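Local coordinates for protein cryptochrome DASH, chloroplastic/mitochondrial (Arabidopsis thaliana, PDB 2J4D) that binds FAD and a folate light antenna, repairs cyclobutane pyrimidine dimers in single-stranded DNA, binds DNA without sequence preference and may act as a blue-light photoreceptor, at residues A[348-353]-A[440-445]; A[400-405]-A[434-439]; A[185-190]-A[335-340]; A[356-361]-A[406-411]. All coordinates share one frame; numbering follows the deposited sequence.

Contact 1. Residues A[348-353]-A[440-445]; sequences GPRNVQ and NDPRED
Arg350 and Asn440 bring the two loops closest, their CA atoms 5.3 Å apart, where a type I turn from Gly348 to Asn351 faces the loop entering the 3-10 turn 442-444. With CG anti to the backbone N (chi1 -160°), the Arg350 chain runs straight and then bends at chi3 to meet Asp445 end-on. Arg350 NH1 reaches Asp445 OD2 at 2.9 Å and Arg350 NH2 reaches Asp445 OD1 at 2.9 Å, both oxygens offering their syn lone pairs, and the planes of the two groups lie only 9° apart. Pro442 CG covers one guanidinium face, 3.8 Å from Arg350 NH2, while NE bonds to the carbonyl of Gly439, which helps fix the rotation of the group. Asn440 slides past the stem in the opposite sense, its ND2 3.5 Å from Arg350 CB. An alanine here would probably leave Asp445 without its charged mate in this contact and let the two loops move apart. Next to this bridge, Arg443 N bonds to Asp441 OD1, forming an Asx turn; Asp441 is an ATP-binding residue by similarity. The arrangement is a bidentate salt bridge tying two surface loops of the FAD-binding domain.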
loop_
_atom_site.group_PDB
_atom_site.type_symbol
_atom_site.label_atom_id
_atom_site.label_comp_id
_atom_site.label_asym_id
_atom_site.label_seq_id
_atom_site.Cartn_x
_atom_site.Cartn_y
_atom_site.Cartn_z
ATOM N N GLY A 348 5.421 21.549 3.601
ATOM C CA GLY A 348 6.005 20.462 2.831
ATOM C C GLY A 348 7.509 20.533 2.656
ATOM O O GLY A 348 8.168 21.367 3.268
ATOM N N PRO A 349 8.087 19.651 1.828
ATOM C CA PRO A 349 9.531 19.639 1.583
ATOM C C PRO A 349 10.011 20.990 1.055
ATOM O O PRO A 349 11.133 21.412 1.327
ATOM C CB PRO A 349 9.695 18.521 0.557
ATOM C CG PRO A 349 8.596 17.561 0.937
ATOM C CD PRO A 349 7.433 18.494 1.186
ATOM N N ARG A 350 9.152 21.666 0.299
ATOM C CA ARG A 350 9.495 22.966 -0.255
ATOM C C ARG A 350 9.512 24.024 0.858
ATOM O O ARG A 350 10.037 25.122 0.671
ATOM C CB ARG A 350 8.494 23.349 -1.357
ATOM C CG ARG A 350 8.999 24.419 -2.327
ATOM C CD ARG A 350 7.942 24.820 -3.360
ATOM N NE ARG A 350 7.535 23.705 -4.211
ATOM C CZ ARG A 350 6.657 23.803 -5.207
ATOM N NH1 ARG A 350 6.088 24.969 -5.483
ATOM N NH2 ARG A 350 6.348 22.732 -5.929
ATOM N N ASN A 351 8.949 23.669 2.013
ATOM C CA ASN A 351 8.876 24.553 3.185
ATOM C C ASN A 351 8.302 25.909 2.783
ATOM O O ASN A 351 8.837 26.972 3.094
ATOM C CB ASN A 351 10.250 24.715 3.822
ATOM C CG ASN A 351 10.162 24.923 5.315
ATOM O OD1 ASN A 351 9.148 25.396 5.826
ATOM N ND2 ASN A 351 11.233 24.581 6.028
ATOM N N VAL A 352 7.158 25.800 2.125
ATOM C CA VAL A 352 6.361 26.872 1.532
ATOM C C VAL A 352 5.373 27.729 2.310
ATOM O O VAL A 352 4.805 27.324 3.320
ATOM C CB VAL A 352 5.478 26.268 0.388
ATOM C CG1 VAL A 352 4.333 27.188 0.025
ATOM C CG2 VAL A 352 6.309 26.013 -0.826
ATOM N N GLN A 353 5.217 28.943 1.792
ATOM C CA GLN A 353 4.141 29.849 2.222
ATOM C C GLN A 353 3.629 29.853 3.660
ATOM O O GLN A 353 4.264 29.349 4.579
ATOM C CB GLN A 353 2.982 29.479 1.298
ATOM C CG GLN A 353 1.950 30.508 1.000
ATOM C CD GLN A 353 2.108 30.977 -0.414
ATOM O OE1 GLN A 353 1.134 31.311 -1.081
ATOM N NE2 GLN A 353 3.354 31.004 -0.891
ATOM N N ASN A 440 9.066 19.256 -3.978
ATOM C CA ASN A 440 10.158 19.987 -4.608
ATOM C C ASN A 440 10.276 19.913 -6.114
ATOM O O ASN A 440 11.366 20.071 -6.667
ATOM C CB ASN A 440 11.484 19.614 -3.948
ATOM C CG ASN A 440 11.724 20.387 -2.660
ATOM O OD1 ASN A 440 12.291 19.858 -1.708
ATOM N ND2 ASN A 440 11.296 21.645 -2.630
ATOM N N ASP A 441 9.168 19.639 -6.791
ATOM C CA ASP A 441 9.209 19.655 -8.238
ATOM C C ASP A 441 8.093 20.591 -8.658
ATOM O O ASP A 441 6.949 20.186 -8.849
ATOM C CB ASP A 441 8.977 18.301 -8.882
ATOM C CG ASP A 441 9.239 18.344 -10.385
ATOM O OD1 ASP A 441 9.505 19.456 -10.889
ATOM O OD2 ASP A 441 9.191 17.305 -11.059
ATOM N N PRO A 442 8.420 21.881 -8.788
ATOM C CA PRO A 442 7.481 22.927 -9.181
ATOM C C PRO A 442 6.857 22.665 -10.548
ATOM O O PRO A 442 5.788 23.193 -10.848
ATOM C CB PRO A 442 8.343 24.185 -9.151
ATOM C CG PRO A 442 9.307 23.885 -8.015
ATOM C CD PRO A 442 9.708 22.469 -8.386
ATOM N N ARG A 443 7.516 21.856 -11.366
ATOM C CA ARG A 443 6.952 21.576 -12.676
ATOM C C ARG A 443 5.745 20.646 -12.557
ATOM O O ARG A 443 5.119 20.296 -13.564
ATOM C CB ARG A 443 8.005 20.949 -13.588
ATOM C CG ARG A 443 9.269 21.775 -13.673
ATOM C CD ARG A 443 10.493 20.903 -13.959
ATOM N NE ARG A 443 11.397 20.760 -12.811
ATOM C CZ ARG A 443 11.729 21.745 -11.978
ATOM N NH1 ARG A 443 11.225 22.965 -12.135
ATOM N NH2 ARG A 443 12.614 21.523 -11.015
ATOM N N GLU A 444 5.402 20.263 -11.332
ATOM C CA GLU A 444 4.268 19.372 -11.142
ATOM C C GLU A 444 3.073 20.074 -10.491
ATOM O O GLU A 444 2.025 19.459 -10.281
ATOM C CB GLU A 444 4.685 18.153 -10.307
ATOM C CG GLU A 444 5.724 17.203 -10.952
ATOM C CD GLU A 444 5.286 16.600 -12.284
ATOM O OE1 GLU A 444 5.481 17.248 -13.334
ATOM O OE2 GLU A 444 4.747 15.475 -12.279
ATOM N N ASP A 445 3.236 21.365 -10.199
ATOM C CA ASP A 445 2.189 22.194 -9.586
ATOM C C ASP A 445 1.054 22.469 -10.559
ATOM O O ASP A 445 1.190 23.324 -11.437
ATOM C CB ASP A 445 2.747 23.554 -9.173
ATOM C CG ASP A 445 3.731 23.463 -8.037
ATOM O OD1 ASP A 445 4.126 22.333 -7.678
ATOM O OD2 ASP A 445 4.111 24.532 -7.505
#

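Contact 2. Residues A[400-405]-A[434-439]; sequences FLVRDM and YGAGVG
Arg403 reaches from the end of helix 391-404 to the last turn of helix 425-436, where both of its terminal nitrogens share one acceptor, Gly435 O. Arg403 NH1 makes the stronger bond, 2.7 Å from Gly435 O, and meets the carbonyl almost head-on with a C=O...N angle of 173°. Arg403 NH2 adds a weak second bond to Gly435 O at 3.1 Å, bent to 132° at the hydrogen. The oxygen sits at the guanidinium edge, in its plane, and the chain, extended from CG to NE, spans the gap between the helices. This carbonyl belongs to a helix terminus. Gly437, with positive phi, closes helix 425-436 in a Schellman motif, its N 2.9 Å from Tyr434 O, and the positive charge of Arg403 is likely to be favourable beside such a C-terminal end. A leucine in its place would probably leave Gly435 O without these two N-H donors and the helix end without its nearby positive charge. On the other helix, a wider pi-type turn sends Met405 N to Phe400 O at 2.8 Å. Beyond the two segments, Val438 O accepts from Arg350 N, Leu401 O accepts from Leu407 N, and Asp404 OD1 is satisfied by Tyr447 OH and Lys495 N. The apolar part of the contact is small: Val402 CG2 stands 4.0 Å from Ala436 CB, and Trp409 of helix 409-419 packs against both side chains.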
loop_
_atom_site.group_PDB
_atom_site.type_symbol
_atom_site.label_atom_id
_atom_site.label_comp_id
_atom_site.label_asym_id
_atom_site.label_seq_id
_atom_site.Cartn_x
_atom_site.Cartn_y
_atom_site.Cartn_z
ATOM N N PHE A 400 -9.053 19.658 -5.869
ATOM C CA PHE A 400 -10.283 20.302 -5.425
ATOM C C PHE A 400 -10.208 20.771 -3.969
ATOM O O PHE A 400 -10.560 21.915 -3.643
ATOM C CB PHE A 400 -11.469 19.351 -5.578
ATOM C CG PHE A 400 -12.794 19.989 -5.264
ATOM C CD1 PHE A 400 -13.434 20.791 -6.206
ATOM C CD2 PHE A 400 -13.393 19.806 -4.020
ATOM C CE1 PHE A 400 -14.655 21.400 -5.915
ATOM C CE2 PHE A 400 -14.614 20.410 -3.716
ATOM C CZ PHE A 400 -15.247 21.211 -4.668
ATOM N N LEU A 401 -9.756 19.884 -3.090
ATOM C CA LEU A 401 -9.656 20.223 -1.677
ATOM C C LEU A 401 -8.705 21.371 -1.421
ATOM O O LEU A 401 -9.006 22.287 -0.648
ATOM C CB LEU A 401 -9.203 19.010 -0.864
ATOM C CG LEU A 401 -9.091 19.302 0.637
ATOM C CD1 LEU A 401 -9.564 18.093 1.421
ATOM C CD2 LEU A 401 -7.656 19.677 1.001
ATOM N N VAL A 402 -7.551 21.319 -2.071
ATOM C CA VAL A 402 -6.533 22.338 -1.895
ATOM C C VAL A 402 -6.800 23.658 -2.612
ATOM O O VAL A 402 -6.700 24.726 -2.013
ATOM C CB VAL A 402 -5.148 21.823 -2.368
ATOM C CG1 VAL A 402 -4.131 22.962 -2.364
ATOM C CG2 VAL A 402 -4.679 20.686 -1.469
ATOM N N ARG A 403 -7.140 23.577 -3.892
ATOM C CA ARG A 403 -7.339 24.777 -4.694
ATOM C C ARG A 403 -8.742 25.363 -4.765
ATOM O O ARG A 403 -8.903 26.579 -4.725
ATOM C CB ARG A 403 -6.799 24.521 -6.101
ATOM C CG ARG A 403 -5.335 24.093 -6.076
ATOM C CD ARG A 403 -4.676 24.136 -7.443
ATOM N NE ARG A 403 -3.226 23.989 -7.320
ATOM C CZ ARG A 403 -2.626 22.864 -6.948
ATOM N NH1 ARG A 403 -3.358 21.795 -6.676
ATOM N NH2 ARG A 403 -1.305 22.811 -6.825
ATOM N N ASP A 404 -9.754 24.515 -4.873
ATOM C CA ASP A 404 -11.120 25.009 -4.943
ATOM C C ASP A 404 -11.681 25.296 -3.559
ATOM O O ASP A 404 -12.372 26.295 -3.363
ATOM C CB ASP A 404 -11.995 24.007 -5.685
ATOM C CG ASP A 404 -11.612 23.886 -7.146
ATOM O OD1 ASP A 404 -11.746 24.894 -7.878
ATOM O OD2 ASP A 404 -11.164 22.794 -7.559
ATOM N N MET A 405 -11.369 24.433 -2.594
ATOM C CA MET A 405 -11.857 24.616 -1.232
ATOM C C MET A 405 -10.893 25.403 -0.354
ATOM O O MET A 405 -11.293 25.940 0.679
ATOM C CB MET A 405 -12.149 23.263 -0.583
ATOM C CG MET A 405 -13.226 22.479 -1.291
ATOM S SD MET A 405 -13.639 20.984 -0.404
ATOM C CE MET A 405 -14.978 21.541 0.591
ATOM N N TYR A 434 2.850 16.769 -3.656
ATOM C CA TYR A 434 2.918 17.105 -5.072
ATOM C C TYR A 434 1.637 17.823 -5.493
ATOM O O TYR A 434 1.680 18.943 -6.005
ATOM C CB TYR A 434 3.092 15.836 -5.910
ATOM C CG TYR A 434 4.528 15.539 -6.263
ATOM C CD1 TYR A 434 5.523 15.545 -5.284
ATOM C CD2 TYR A 434 4.899 15.258 -7.578
ATOM C CE1 TYR A 434 6.853 15.281 -5.604
ATOM C CE2 TYR A 434 6.226 14.991 -7.909
ATOM C CZ TYR A 434 7.197 15.005 -6.918
ATOM O OH TYR A 434 8.509 14.737 -7.233
ATOM N N GLY A 435 0.499 17.173 -5.265
ATOM C CA GLY A 435 -0.780 17.761 -5.625
ATOM C C GLY A 435 -1.054 19.096 -4.959
ATOM O O GLY A 435 -1.689 19.973 -5.545
ATOM N N ALA A 436 -0.573 19.260 -3.734
ATOM C CA ALA A 436 -0.779 20.492 -2.990
ATOM C C ALA A 436 0.224 21.571 -3.395
ATOM O O ALA A 436 0.120 22.711 -2.955
ATOM C CB ALA A 436 -0.672 20.221 -1.498
ATOM N N GLY A 437 1.192 21.199 -4.226
ATOM C CA GLY A 437 2.200 22.142 -4.671
ATOM C C GLY A 437 3.261 22.480 -3.638
ATOM O O GLY A 437 3.868 23.549 -3.701
ATOM N N VAL A 438 3.497 21.582 -2.684
ATOM C CA VAL A 438 4.504 21.832 -1.657
ATOM C C VAL A 438 5.677 20.846 -1.714
ATOM O O VAL A 438 6.490 20.771 -0.784
ATOM C CB VAL A 438 3.878 21.808 -0.241
ATOM C CG1 VAL A 438 2.799 22.879 -0.140
ATOM C CG2 VAL A 438 3.292 20.432 0.060
ATOM N N GLY A 439 5.744 20.086 -2.804
ATOM C CA GLY A 439 6.826 19.138 -3.005
ATOM C C GLY A 439 7.946 19.904 -3.683
ATOM O O GLY A 439 7.783 21.093 -3.950
#

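Contact 3. Residues A[185-190]-A[335-340]; sequences FDVFDL and LSIKCG
Val187 and Leu190 press their side chains onto the last turns of helix 317-339, and here the contact is tight. Val187 CG2 meets Ile337 CG2 at 3.5 Å, the two branched side chains crossing at a slant. Two residues back along the helix, Leu190 CD2 lies 3.7 Å from Leu335 CD1 and also comes against the Leu335 backbone N. Phe334 of the same helix also touches both loop side chains, and Tyr331 and Phe197 touch Leu190; Val187 and Leu190 are buried. Lys338 marks the passage to the open side. Its CG stands anti to the backbone N (chi1 -176°) and the rest of the chain is fully extended, which lays the methylenes along the loop backbone: Lys338 CB is 3.5 Å from Val187 O and Lys338 CE 3.4 Å from Phe188 O. At the far end Lys338 NZ donates to Leu190 O at 2.7 Å, nearly in line with the carbonyl (165°), and also forms a salt bridge with Asp192. Phe188, by contrast, starts away from the helix, and its CE1 comes no nearer than 4.8 Å, to Ile337 O; Phe188 and Asp189 lie on the exposed side. The loop keeps its shape by its own bonds, notably an Asx turn in which Phe188 N reaches Asp186 OD2 at 3.0 Å. Phe188, Asp189, Asp192 and Lys338 line a methenyltetrahydrofolate pocket in this crystal. The arrangement is an interdomain seam of the photolyase/cryptochrome fold, joining a loop of the alpha/beta antenna part to a helix of the FAD-binding part.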
loop_
_atom_site.group_PDB
_atom_site.type_symbol
_atom_site.label_atom_id
_atom_site.label_comp_id
_atom_site.label_asym_id
_atom_site.label_seq_id
_atom_site.Cartn_x
_atom_site.Cartn_y
_atom_site.Cartn_z
ATOM N N PHE A 185 23.253 6.949 -6.330
ATOM C CA PHE A 185 23.399 8.076 -5.410
ATOM C C PHE A 185 22.862 7.707 -4.031
ATOM O O PHE A 185 22.029 6.809 -3.910
ATOM C CB PHE A 185 22.665 9.330 -5.940
ATOM C CG PHE A 185 21.431 9.031 -6.772
ATOM C CD1 PHE A 185 20.377 8.283 -6.251
ATOM C CD2 PHE A 185 21.342 9.481 -8.087
ATOM C CE1 PHE A 185 19.256 7.983 -7.031
ATOM C CE2 PHE A 185 20.226 9.188 -8.879
ATOM C CZ PHE A 185 19.179 8.436 -8.350
ATOM N N ASP A 186 23.367 8.356 -2.985
ATOM C CA ASP A 186 22.844 8.088 -1.650
ATOM C C ASP A 186 21.505 8.816 -1.673
ATOM O O ASP A 186 21.373 9.812 -2.385
ATOM C CB ASP A 186 23.726 8.696 -0.558
ATOM C CG ASP A 186 23.190 8.413 0.842
ATOM O OD1 ASP A 186 23.371 7.277 1.331
ATOM O OD2 ASP A 186 22.565 9.313 1.447
ATOM N N VAL A 187 20.523 8.348 -0.904
ATOM C CA VAL A 187 19.204 8.985 -0.907
ATOM C C VAL A 187 19.200 10.447 -0.486
ATOM O O VAL A 187 18.288 11.197 -0.841
ATOM C CB VAL A 187 18.190 8.207 -0.033
ATOM C CG1 VAL A 187 17.941 6.832 -0.642
ATOM C CG2 VAL A 187 18.707 8.072 1.389
ATOM N N PHE A 188 20.213 10.857 0.270
ATOM C CA PHE A 188 20.317 12.250 0.692
ATOM C C PHE A 188 20.444 13.117 -0.556
ATOM O O PHE A 188 20.069 14.283 -0.561
ATOM C CB PHE A 188 21.548 12.445 1.583
ATOM C CG PHE A 188 21.244 12.415 3.054
ATOM C CD1 PHE A 188 20.124 11.742 3.534
ATOM C CD2 PHE A 188 22.083 13.054 3.963
ATOM C CE1 PHE A 188 19.840 11.708 4.901
ATOM C CE2 PHE A 188 21.811 13.027 5.332
ATOM C CZ PHE A 188 20.687 12.353 5.801
ATOM N N ASP A 189 20.984 12.533 -1.619
ATOM C CA ASP A 189 21.146 13.263 -2.867
ATOM C C ASP A 189 20.201 12.762 -3.946
ATOM O O ASP A 189 20.520 12.791 -5.135
ATOM C CB ASP A 189 22.595 13.176 -3.342
ATOM C CG ASP A 189 23.484 14.191 -2.650
ATOM O OD1 ASP A 189 23.468 15.374 -3.055
ATOM O OD2 ASP A 189 24.180 13.807 -1.689
ATOM N N LEU A 190 19.031 12.293 -3.527
ATOM C CA LEU A 190 18.043 11.811 -4.486
ATOM C C LEU A 190 17.599 13.019 -5.310
ATOM O O LEU A 190 17.395 14.102 -4.764
ATOM C CB LEU A 190 16.829 11.240 -3.747
ATOM C CG LEU A 190 15.845 10.410 -4.568
ATOM C CD1 LEU A 190 16.439 9.032 -4.777
ATOM C CD2 LEU A 190 14.498 10.307 -3.843
ATOM N N LEU A 335 12.279 9.123 -1.377
ATOM C CA LEU A 335 12.066 10.534 -1.075
ATOM C C LEU A 335 11.663 10.721 0.391
ATOM O O LEU A 335 12.004 11.731 1.008
ATOM C CB LEU A 335 10.991 11.097 -2.010
ATOM C CG LEU A 335 10.924 12.595 -2.334
ATOM C CD1 LEU A 335 12.285 13.130 -2.753
ATOM C CD2 LEU A 335 9.923 12.793 -3.464
ATOM N N SER A 336 10.956 9.747 0.958
ATOM C CA SER A 336 10.545 9.860 2.353
ATOM C C SER A 336 11.779 9.978 3.235
ATOM O O SER A 336 11.771 10.691 4.241
ATOM C CB SER A 336 9.695 8.654 2.793
ATOM O OG SER A 336 10.459 7.462 2.908
ATOM N N ILE A 337 12.849 9.288 2.853
ATOM C CA ILE A 337 14.078 9.342 3.626
ATOM C C ILE A 337 14.723 10.714 3.501
ATOM O O ILE A 337 15.112 11.325 4.499
ATOM C CB ILE A 337 15.080 8.274 3.157
ATOM C CG1 ILE A 337 14.440 6.888 3.274
ATOM C CG2 ILE A 337 16.338 8.334 4.017
ATOM C CD1 ILE A 337 15.291 5.761 2.714
ATOM N N LYS A 338 14.837 11.206 2.276
ATOM C CA LYS A 338 15.448 12.514 2.076
ATOM C C LYS A 338 14.660 13.634 2.751
ATOM O O LYS A 338 15.244 14.563 3.311
ATOM C CB LYS A 338 15.583 12.817 0.577
ATOM C CG LYS A 338 16.308 14.131 0.273
ATOM C CD LYS A 338 16.345 14.414 -1.234
ATOM C CE LYS A 338 17.105 15.698 -1.531
ATOM N NZ LYS A 338 17.048 16.077 -2.970
ATOM N N CYS A 339 13.335 13.544 2.714
ATOM C CA CYS A 339 12.492 14.596 3.294
ATOM C C CYS A 339 12.272 14.526 4.797
ATOM O O CYS A 339 12.040 15.549 5.440
ATOM C CB CYS A 339 11.116 14.604 2.624
ATOM S SG CYS A 339 11.122 14.996 0.860
ATOM N N GLY A 340 12.317 13.326 5.357
ATOM C CA GLY A 340 12.073 13.213 6.778
ATOM C C GLY A 340 10.681 13.746 7.067
ATOM O O GLY A 340 9.773 13.624 6.232
#

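Contact 4. Residues A[356-361]-A[406-411]; sequences WSQDQK and GLDWRM
Asp408 collects most of the polar bonds here, one of them from Gln358 across the gap. Gln358 NE2 donates to Asp408 OD2 at 3.0 Å, approaching from 38° above the carboxylate plane, the two side chains running side by side. The in-plane directions go to Arg410, which grips the carboxylate side-on: NH2 reaches Asp408 OD2 at 2.7 Å and NE takes OD1, both through syn lone pairs. A water donates a further bond to OD2. OD1 also accepts from Arg410 N, so Asp408 N-caps helix 409-419 while holding the arginine flat. Five donors on one carboxylate would probably favour its ionised form. Backbone bonds come next. Asp408 N donates to Ser357 O at 2.8 Å, and a weak return bond from Ser357 N to Gly406 O completes a single beta bridge between Ser357 and Leu407. The other segment repeats the helix-entry theme: Ser357 OG accepts from Asp359 N in an ST turn, and Asp359, the N-cap of helix 360-367, bonds through OD1 to Leu362 N. Around this polar centre lies the packing. Trp356 turns a ring edge to Gly406 O, its CE3 3.5 Å away, and rests CB on Asp408 CA. Leu407 CD2 slips beside Ser357 OG at 3.7 Å. Met411, bent at chi3, lays SD 3.7 Å from Gln358 CA, with Phe85 touching both residues. Arg410 also makes a cation-pi contact with Phe84.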
loop_
_atom_site.group_PDB
_atom_site.type_symbol
_atom_site.label_atom_id
_atom_site.label_comp_id
_atom_site.label_asym_id
_atom_site.label_seq_id
_atom_site.Cartn_x
_atom_site.Cartn_y
_atom_site.Cartn_z
ATOM N N TRP A 356 -3.885 28.658 4.489
ATOM C CA TRP A 356 -4.841 27.564 4.774
ATOM C C TRP A 356 -5.868 27.443 5.890
ATOM O O TRP A 356 -5.578 27.539 7.091
ATOM C CB TRP A 356 -4.012 26.282 4.736
ATOM C CG TRP A 356 -3.009 26.361 3.681
ATOM C CD1 TRP A 356 -1.668 26.491 3.852
ATOM C CD2 TRP A 356 -3.248 26.419 2.274
ATOM N NE1 TRP A 356 -1.048 26.641 2.640
ATOM C CE2 TRP A 356 -1.997 26.599 1.651
ATOM C CE3 TRP A 356 -4.397 26.342 1.478
ATOM C CZ2 TRP A 356 -1.860 26.703 0.262
ATOM C CZ3 TRP A 356 -4.266 26.448 0.091
ATOM C CH2 TRP A 356 -3.004 26.627 -0.502
ATOM N N SER A 357 -7.088 27.201 5.442
ATOM C CA SER A 357 -8.277 27.004 6.297
ATOM C C SER A 357 -8.404 25.551 6.757
ATOM O O SER A 357 -7.917 24.634 6.096
ATOM C CB SER A 357 -9.567 27.369 5.534
ATOM O OG SER A 357 -10.736 26.893 6.206
ATOM N N GLN A 358 -9.065 25.357 7.893
ATOM C CA GLN A 358 -9.310 24.026 8.436
ATOM C C GLN A 358 -10.804 23.955 8.741
ATOM O O GLN A 358 -11.241 23.243 9.646
ATOM C CB GLN A 358 -8.482 23.793 9.701
ATOM C CG GLN A 358 -6.983 23.948 9.477
ATOM C CD GLN A 358 -6.157 23.482 10.667
ATOM O OE1 GLN A 358 -6.649 23.415 11.799
ATOM N NE2 GLN A 358 -4.887 23.166 10.416
ATOM N N ASP A 359 -11.571 24.719 7.962
ATOM C CA ASP A 359 -13.026 24.797 8.085
ATOM C C ASP A 359 -13.609 23.391 8.137
ATOM O O ASP A 359 -13.635 22.681 7.127
ATOM C CB ASP A 359 -13.609 25.543 6.881
ATOM C CG ASP A 359 -15.119 25.707 6.966
ATOM O OD1 ASP A 359 -15.812 24.760 7.394
ATOM O OD2 ASP A 359 -15.618 26.787 6.587
ATOM N N GLN A 360 -14.094 23.002 9.311
ATOM C CA GLN A 360 -14.652 21.670 9.510
ATOM C C GLN A 360 -15.845 21.379 8.599
ATOM O O GLN A 360 -15.982 20.267 8.085
ATOM C CB GLN A 360 -15.046 21.491 10.978
ATOM C CG GLN A 360 -15.279 20.047 11.405
ATOM C CD GLN A 360 -14.094 19.135 11.097
ATOM O OE1 GLN A 360 -12.933 19.541 11.201
ATOM N NE2 GLN A 360 -14.389 17.889 10.733
ATOM N N LYS A 361 -16.697 22.379 8.390
ATOM C CA LYS A 361 -17.868 22.203 7.540
ATOM C C LYS A 361 -17.455 21.935 6.101
ATOM O O LYS A 361 -17.986 21.030 5.452
ATOM C CB LYS A 361 -18.766 23.441 7.588
ATOM C CG LYS A 361 -20.147 23.178 8.168
ATOM C CD LYS A 361 -21.138 24.261 7.754
ATOM C CE LYS A 361 -21.288 24.311 6.236
ATOM N NZ LYS A 361 -22.699 24.113 5.791
ATOM N N GLY A 406 -9.627 25.467 -0.762
ATOM C CA GLY A 406 -8.631 26.199 0.006
ATOM C C GLY A 406 -8.297 25.603 1.367
ATOM O O GLY A 406 -7.855 26.314 2.272
ATOM N N LEU A 407 -8.480 24.296 1.518
ATOM C CA LEU A 407 -8.205 23.644 2.800
ATOM C C LEU A 407 -6.781 23.151 3.017
ATOM O O LEU A 407 -6.058 22.845 2.071
ATOM C CB LEU A 407 -9.160 22.464 3.007
ATOM C CG LEU A 407 -10.648 22.802 3.124
ATOM C CD1 LEU A 407 -11.463 21.523 3.222
ATOM C CD2 LEU A 407 -10.877 23.679 4.346
ATOM N N ASP A 408 -6.402 23.089 4.290
ATOM C CA ASP A 408 -5.102 22.588 4.740
ATOM C C ASP A 408 -5.022 21.199 4.093
ATOM O O ASP A 408 -5.845 20.335 4.400
ATOM C CB ASP A 408 -5.139 22.465 6.273
ATOM C CG ASP A 408 -3.836 21.977 6.867
ATOM O OD1 ASP A 408 -3.246 21.012 6.334
ATOM O OD2 ASP A 408 -3.410 22.556 7.893
ATOM N N TRP A 409 -4.047 20.987 3.213
ATOM C CA TRP A 409 -3.929 19.710 2.503
ATOM C C TRP A 409 -3.809 18.464 3.378
ATOM O O TRP A 409 -4.202 17.367 2.971
ATOM C CB TRP A 409 -2.757 19.747 1.507
ATOM C CG TRP A 409 -1.370 19.796 2.119
ATOM C CD1 TRP A 409 -0.632 20.913 2.406
ATOM C CD2 TRP A 409 -0.555 18.674 2.494
ATOM N NE1 TRP A 409 0.592 20.554 2.932
ATOM C CE2 TRP A 409 0.662 19.188 2.999
ATOM C CE3 TRP A 409 -0.739 17.284 2.452
ATOM C CZ2 TRP A 409 1.695 18.357 3.460
ATOM C CZ3 TRP A 409 0.291 16.456 2.912
ATOM C CH2 TRP A 409 1.492 16.999 3.408
ATOM N N ARG A 410 -3.281 18.624 4.583
ATOM C CA ARG A 410 -3.118 17.480 5.468
ATOM C C ARG A 410 -4.466 16.922 5.930
ATOM O O ARG A 410 -4.554 15.779 6.368
ATOM C CB ARG A 410 -2.225 17.879 6.649
ATOM C CG ARG A 410 -0.840 18.346 6.172
ATOM C CD ARG A 410 -0.060 19.039 7.257
ATOM N NE ARG A 410 -0.779 20.198 7.765
ATOM C CZ ARG A 410 -0.512 20.784 8.927
ATOM N NH1 ARG A 410 0.460 20.318 9.700
ATOM N NH2 ARG A 410 -1.227 21.824 9.323
ATOM N N MET A 411 -5.525 17.718 5.825
ATOM C CA MET A 411 -6.830 17.217 6.215
ATOM C C MET A 411 -7.189 16.142 5.201
ATOM O O MET A 411 -7.713 15.085 5.556
ATOM C CB MET A 411 -7.879 18.331 6.195
ATOM C CG MET A 411 -7.692 19.349 7.288
ATOM S SD MET A 411 -9.006 20.570 7.278
ATOM C CE MET A 411 -10.124 19.849 8.466
HETATM O O HOH W 1 -3.294 25.186 8.247
#

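How the contacts relate
Contact 3 comes first along the chain and closes before the others begin; it alone joins the alpha/beta antenna part to the FAD-binding range that holds the rest. Contact 1 then spans a mostly helical region enclosing contacts 2 and 4, whose segments alternate. Contacts 1 and 2 have centres about 11 Å apart and share the loop after helix 425-436. Contacts 2 and 4, also about 11 Å apart between centres, meet at the junction of the consecutive helices 391-404 and 409-419. Contact 3 stands off, its centre about 29 Å from that of contact 4, yet Pro349 of contact 1 packs on Cys339 of contact 3. Loops and helix ends thus form one continuous region reaching to the interdomain seam.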